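Local structure of glycoside hydrolase family 81 (Clostridium thermocellum, 6FOP) at residues Met446-Leu449 against Leu450-Asp453; Gly512-Thr515 against Ile516-Leu519. The protein probably hydrolyses the beta-1,3-glucan laminarin as a family 81 glycoside hydrolase of the Clostridium thermocellum cellulosome. All coordinates share one frame; numbering follows the deposited sequence.

Interaction 1: residues Met446-Leu449 against Leu450-Asp453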
ATOM      1  N   MET A 446      -0.067 -17.130 -16.548  1.00 16.55           N
ATOM      2  CA  MET A 446       0.824 -15.978 -16.545  1.00 17.07           C
ATOM      3  C   MET A 446       0.198 -14.766 -15.844  1.00 15.94           C
ATOM      4  O   MET A 446       0.895 -14.050 -15.085  1.00 16.28           O
ATOM      5  CB  MET A 446       1.297 -15.619 -17.959  1.00 18.09           C
ATOM      6  CG  MET A 446       2.366 -16.531 -18.538  1.00 19.19           C
ATOM      7  SD  MET A 446       3.909 -16.525 -17.586  1.00 19.97           S
ATOM      8  CE  MET A 446       4.504 -14.867 -18.019  1.00 20.88           C
ATOM      9  N   VAL A 447      -1.105 -14.541 -16.039  1.00 15.89           N
ATOM     10  CA  VAL A 447      -1.780 -13.468 -15.319  1.00 15.74           C
ATOM     11  C   VAL A 447      -1.582 -13.632 -13.813  1.00 14.52           C
ATOM     12  O   VAL A 447      -1.252 -12.677 -13.079  1.00 15.20           O
ATOM     13  CB  VAL A 447      -3.280 -13.396 -15.663  1.00 16.31           C
ATOM     14  CG1 VAL A 447      -4.020 -12.394 -14.775  1.00 16.08           C
ATOM     15  CG2 VAL A 447      -3.474 -13.021 -17.134  1.00 15.68           C
ATOM     16  N   GLU A 448      -1.742 -14.864 -13.343  1.00 16.06           N
ATOM     17  CA  GLU A 448      -1.681 -15.080 -11.904  0.55 16.96           C
ATOM     18  C   GLU A 448      -0.248 -14.954 -11.382  1.00 15.38           C
ATOM     19  O   GLU A 448      -0.069 -14.580 -10.232  1.00 16.30           O
ATOM     20  CB  GLU A 448      -2.448 -16.360 -11.519  0.55 18.46           C
ATOM     21  CG  GLU A 448      -3.941 -16.083 -11.690  0.55 20.11           C
ATOM     22  CD  GLU A 448      -4.873 -17.263 -11.571  0.55 19.43           C
ATOM     23  OE1 GLU A 448      -4.455 -18.393 -11.200  0.55 21.02           O
ATOM     24  OE2 GLU A 448      -6.050 -17.029 -11.858  0.55 18.21           O
ATOM     25  N   LEU A 449       0.759 -15.174 -12.233  1.00 16.25           N
ATOM     26  CA  LEU A 449       2.144 -14.891 -11.830  1.00 16.51           C
ATOM     27  C   LEU A 449       2.399 -13.380 -11.615  1.00 14.15           C
ATOM     28  O   LEU A 449       3.119 -12.987 -10.692  1.00 16.29           O
ATOM     29  CB  LEU A 449       3.155 -15.484 -12.805  1.00 18.97           C
ATOM     30  CG  LEU A 449       3.345 -17.003 -12.825  1.00 22.50           C
ATOM     31  CD1 LEU A 449       4.536 -17.315 -13.718  1.00 25.74           C
ATOM     32  CD2 LEU A 449       3.638 -17.575 -11.467  1.00 23.39           C
ATOM     33  N   LEU A 450       1.786 -12.520 -12.441  1.00 14.39           N
ATOM     34  CA  LEU A 450       1.872 -11.061 -12.207  1.00 14.57           C
ATOM     35  C   LEU A 450       1.197 -10.708 -10.891  1.00 13.70           C
ATOM     36  O   LEU A 450       1.722  -9.885 -10.127  1.00 15.19           O
ATOM     37  CB  LEU A 450       1.252 -10.220 -13.348  1.00 15.18           C
ATOM     38  CG  LEU A 450       2.181  -9.897 -14.502  1.00 16.99           C
ATOM     39  CD1 LEU A 450       2.657 -11.106 -15.255  1.00 20.01           C
ATOM     40  CD2 LEU A 450       1.501  -8.902 -15.448  1.00 16.75           C
ATOM     41  N   ILE A 451       0.042 -11.316 -10.614  1.00 13.80           N
ATOM     42  CA  ILE A 451      -0.624 -11.092  -9.332  1.00 13.61           C
ATOM     43  C   ILE A 451       0.302 -11.508  -8.172  1.00 14.22           C
ATOM     44  O   ILE A 451       0.458 -10.755  -7.201  1.00 14.30           O
ATOM     45  CB  ILE A 451      -1.979 -11.827  -9.217  1.00 13.79           C
ATOM     46  CG1 ILE A 451      -2.931 -11.354 -10.334  1.00 14.70           C
ATOM     47  CG2 ILE A 451      -2.594 -11.604  -7.820  1.00 15.30           C
ATOM     48  CD1 ILE A 451      -4.260 -12.074 -10.359  1.00 16.06           C
ATOM     49  N   LYS A 452       0.928 -12.674  -8.295  1.00 14.29           N
ATOM     50  CA  LYS A 452       1.818 -13.166  -7.254  1.00 14.01           C
ATOM     51  C   LYS A 452       3.049 -12.308  -7.105  1.00 13.85           C
ATOM     52  O   LYS A 452       3.545 -12.142  -5.976  1.00 14.83           O
ATOM     53  CB  LYS A 452       2.201 -14.647  -7.443  1.00 15.67           C
ATOM     54  CG  LYS A 452       1.070 -15.591  -7.166  1.00 17.58           C
ATOM     55  CD  LYS A 452       1.457 -17.027  -7.484  1.00 20.03           C
ATOM     56  CE  LYS A 452       0.490 -18.016  -6.866  1.00 21.47           C
ATOM     57  NZ  LYS A 452       0.745 -18.188  -5.419  1.00 22.66           N
ATOM     58  N   ASP A 453       3.591 -11.746  -8.181  1.00 14.41           N
ATOM     59  CA  ASP A 453       4.731 -10.881  -7.999  1.00 14.21           C
ATOM     60  C   ASP A 453       4.394  -9.680  -7.102  1.00 14.03           C
ATOM     61  O   ASP A 453       5.199  -9.319  -6.249  1.00 15.31           O
ATOM     62  CB  ASP A 453       5.301 -10.381  -9.329  1.00 14.59           C
ATOM     63  CG  ASP A 453       6.527  -9.509  -9.127  1.00 14.89           C
ATOM     64  OD1 ASP A 453       7.610 -10.059  -8.765  1.00 15.49           O
ATOM     65  OD2 ASP A 453       6.400  -8.280  -9.298  1.00 14.84           O
TER
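Ile451 lies one turn beyond Val447 on helix 440-455, and its side chain can be followed outward from the backbone. CB rests 3.5 Å from Glu448 O, and CG1, which sits beside the backbone N and anti to the carbonyl carbon (chi1 -59°), comes equally near to Val447 O. The extended second torsion then carries CD1 past that oxygen to the two side chains of the preceding turn: it lies 4.4 Å from Val447 CG1 and 4.2 Å from Glu448 CG, a loose fit in which the glutamate presents its methylene to CD1. Ile451 and Val447 together face Leu424 of helix 416-433 and Trp507 of helix 494-511. In the Glu448 conformer described, one of two, Trp507 NE1 also donates to OE2, while Arg440 forms a salt bridge with OE1.

On another side of the helix, Leu450 CD1 folds back to 3.4 Å from Met446 O, whose bond from Leu450 N is the longest of the four i to i+4 links at 3.2 Å. The last of them, Asp453 N to Leu449 O, is 2.8 Å. Asp453 leads away from the preceding turn, hydrogen-bonded through OD2 to His416 and salt-bridged through OD1 to Arg468. Such neighbours are those of a regular alpha-helix, here buried between helices 416-433 and 494-511 in the C-terminal domain of the six-hairpin clan, with strand 2-5 and loops against other sides.

Interaction 2: residues Gly512-Thr515 against Ile516-Leu519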
ATOM      1  N   GLY A 512     -14.060 -16.850 -11.357  1.00 17.96           N
ATOM      2  CA  GLY A 512     -14.649 -17.675 -10.297  1.00 19.86           C
ATOM      3  C   GLY A 512     -13.705 -18.107  -9.193  1.00 19.38           C
ATOM      4  O   GLY A 512     -13.906 -19.169  -8.597  1.00 21.83           O
ATOM      5  N   ASN A 513     -12.666 -17.308  -8.947  1.00 17.69           N
ATOM      6  CA  ASN A 513     -11.657 -17.616  -7.948  1.00 18.08           C
ATOM      7  C   ASN A 513     -11.856 -16.699  -6.735  1.00 16.97           C
ATOM      8  O   ASN A 513     -11.412 -15.531  -6.722  1.00 17.15           O
ATOM      9  CB  ASN A 513     -10.261 -17.500  -8.557  1.00 18.22           C
ATOM     10  CG  ASN A 513      -9.173 -17.947  -7.611  1.00 18.93           C
ATOM     11  OD1 ASN A 513      -9.279 -17.768  -6.394  1.00 19.41           O
ATOM     12  ND2 ASN A 513      -8.117 -18.518  -8.162  1.00 22.87           N
ATOM     13  N   LYS A 514     -12.538 -17.234  -5.718  1.00 17.97           N
ATOM     14  CA  LYS A 514     -12.890 -16.429  -4.547  1.00 19.34           C
ATOM     15  C   LYS A 514     -11.652 -16.029  -3.759  1.00 17.08           C
ATOM     16  O   LYS A 514     -11.615 -14.948  -3.191  1.00 16.68           O
ATOM     17  CB  LYS A 514     -13.899 -17.135  -3.637  1.00 23.49           C
ATOM     18  CG  LYS A 514     -15.296 -17.269  -4.225  1.00 28.94           C
ATOM     19  CD  LYS A 514     -16.311 -17.768  -3.197  1.00 33.02           C
ATOM     20  CE  LYS A 514     -17.581 -18.293  -3.862  1.00 38.22           C
ATOM     21  NZ  LYS A 514     -18.289 -17.266  -4.671  1.00 44.61           N
ATOM     22  N   THR A 515     -10.616 -16.861  -3.746  1.00 16.26           N
ATOM     23  CA  THR A 515      -9.387 -16.496  -3.007  1.00 15.85           C
ATOM     24  C   THR A 515      -8.772 -15.233  -3.606  1.00 15.42           C
ATOM     25  O   THR A 515      -8.403 -14.292  -2.886  1.00 14.63           O
ATOM     26  CB  THR A 515      -8.367 -17.648  -3.031  1.00 18.16           C
ATOM     27  OG1 THR A 515      -8.924 -18.797  -2.394  1.00 20.90           O
ATOM     28  CG2 THR A 515      -7.083 -17.256  -2.329  1.00 19.03           C
ATOM     29  N   ILE A 516      -8.623 -15.208  -4.927  1.00 14.31           N
ATOM     30  CA  ILE A 516      -8.022 -14.048  -5.573  1.00 14.66           C
ATOM     31  C   ILE A 516      -8.955 -12.851  -5.487  1.00 14.01           C
ATOM     32  O   ILE A 516      -8.519 -11.734  -5.203  1.00 14.12           O
ATOM     33  CB  ILE A 516      -7.596 -14.358  -7.020  1.00 15.67           C
ATOM     34  CG1 ILE A 516      -6.476 -15.407  -7.019  1.00 17.55           C
ATOM     35  CG2 ILE A 516      -7.176 -13.072  -7.727  1.00 16.99           C
ATOM     36  CD1 ILE A 516      -5.971 -15.809  -8.394  1.00 19.36           C
ATOM     37  N   ARG A 517     -10.248 -13.068  -5.696  1.00 14.25           N
ATOM     38  CA  ARG A 517     -11.189 -11.960  -5.566  1.00 14.96           C
ATOM     39  C   ARG A 517     -11.114 -11.308  -4.176  1.00 14.42           C
ATOM     40  O   ARG A 517     -11.035 -10.096  -4.055  1.00 14.26           O
ATOM     41  CB  ARG A 517     -12.617 -12.414  -5.820  1.00 16.37           C
ATOM     42  CG  ARG A 517     -13.596 -11.277  -5.746  1.00 17.62           C
ATOM     43  CD  ARG A 517     -14.984 -11.787  -5.568  1.00 19.17           C
ATOM     44  NE  ARG A 517     -15.145 -12.487  -4.297  1.00 18.97           N
ATOM     45  CZ  ARG A 517     -16.211 -13.201  -3.977  1.00 20.01           C
ATOM     46  NH1 ARG A 517     -17.211 -13.345  -4.839  1.00 21.63           N
ATOM     47  NH2 ARG A 517     -16.277 -13.805  -2.796  1.00 20.68           N
ATOM     48  N   ASP A 518     -11.101 -12.139  -3.141  1.00 14.27           N
ATOM     49  CA  ASP A 518     -11.164 -11.634  -1.773  1.00 14.34           C
ATOM     50  C   ASP A 518      -9.866 -10.947  -1.395  1.00 13.12           C
ATOM     51  O   ASP A 518      -9.890  -9.980  -0.633  1.00 13.88           O
ATOM     52  CB  ASP A 518     -11.486 -12.770  -0.809  1.00 15.58           C
ATOM     53  CG  ASP A 518     -12.920 -13.301  -0.960  1.00 17.57           C
ATOM     54  OD1 ASP A 518     -13.707 -12.762  -1.777  1.00 18.65           O
ATOM     55  OD2 ASP A 518     -13.240 -14.267  -0.247  1.00 20.44           O
ATOM     56  N   LEU A 519      -8.742 -11.429  -1.935  1.00 13.00           N
ATOM     57  CA  LEU A 519      -7.451 -10.733  -1.848  1.00 13.44           C
ATOM     58  C   LEU A 519      -7.604  -9.313  -2.390  1.00 11.75           C
ATOM     59  O   LEU A 519      -7.173  -8.332  -1.760  1.00 13.01           O
ATOM     60  CB  LEU A 519      -6.390 -11.496  -2.639  1.00 14.17           C
ATOM     61  CG  LEU A 519      -5.062 -10.778  -2.936  1.00 13.88           C
ATOM     62  CD1 LEU A 519      -4.239 -10.563  -1.681  1.00 14.14           C
ATOM     63  CD2 LEU A 519      -4.272 -11.522  -3.999  1.00 16.21           C
TER
HETATM   64  O   HOH W   1     -19.632 -14.665  -4.713  1.00 33.00           O
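With CG anti to the backbone N (chi1 -174°), the Asn513 side chain swings over the start of helix 514-534, where OD1 accepts from Ile516 N at 3.0 Å. The N-H points almost straight at the oxygen, yet the donor stands 54° out of the amide plane, so the bond does not use a lone pair of OD1. In Ile516, CG1 sits beside the backbone N (chi1 -65°), and the extended chain runs past the amide until CD1 lies 3.5 Å from Asn513 ND2. The isoleucine branch thus packs against the amide that caps its own N-H.

This is an N-cap. The residue before it, Gly512, has positive phi and closes helix 494-511 with a Schellman motif, so one helix ends and the next begins within two residues. Asn513 also contributes its carbonyl, to which Arg517 N donates as the first turn of the new helix forms.

Farther out, Lys514 and Arg517 run side by side in the same direction. Lys514 CG lies over one face of the guanidinium, toward its rim and 3.9 Å from Arg517 NH2. In the guanidinium plane, two nitrogens bond side-on to the one oxygen Asp518 OD1 in a salt bridge, Arg517 NE at 2.9 Å nearly along the C-O bond and NH2 on the syn lone pair. These two bonds fix the rotation of the arginine head. Lys514 NZ and Arg517 NH1 are like charges 4.1 Å apart, with no direct bond between them. A water accepts from both, weakly from the lysine. Glu509, in the preceding helix, forms a salt bridge with NH1 and probably eases this repulsion.

Two successive turns of one helix and the capped start of another meet here: interaction 1 belongs to helix 440-455, interaction 2 to helix 514-534, and their centres are 13 Å apart. Ile516 makes two of the three closest contacts between them. Its CD1 packs 3.7 Å from Glu448 CD, the carboxylate carbon, in the conformer described, and its CG2 lies 4.1 Å from Ile451 CD1. One turn on, Leu519 CD2 comes 4.2 Å from Ile451 CG2. Ile504 and Trp507 of helix 494-511 touch both Ile451 and Ile516, joining three helices in a largely apolar layer that also holds the Glu448 carboxylate. Calcium ions lie about 9 Å from the Met446 side chain and about 11 Å from that of Leu519.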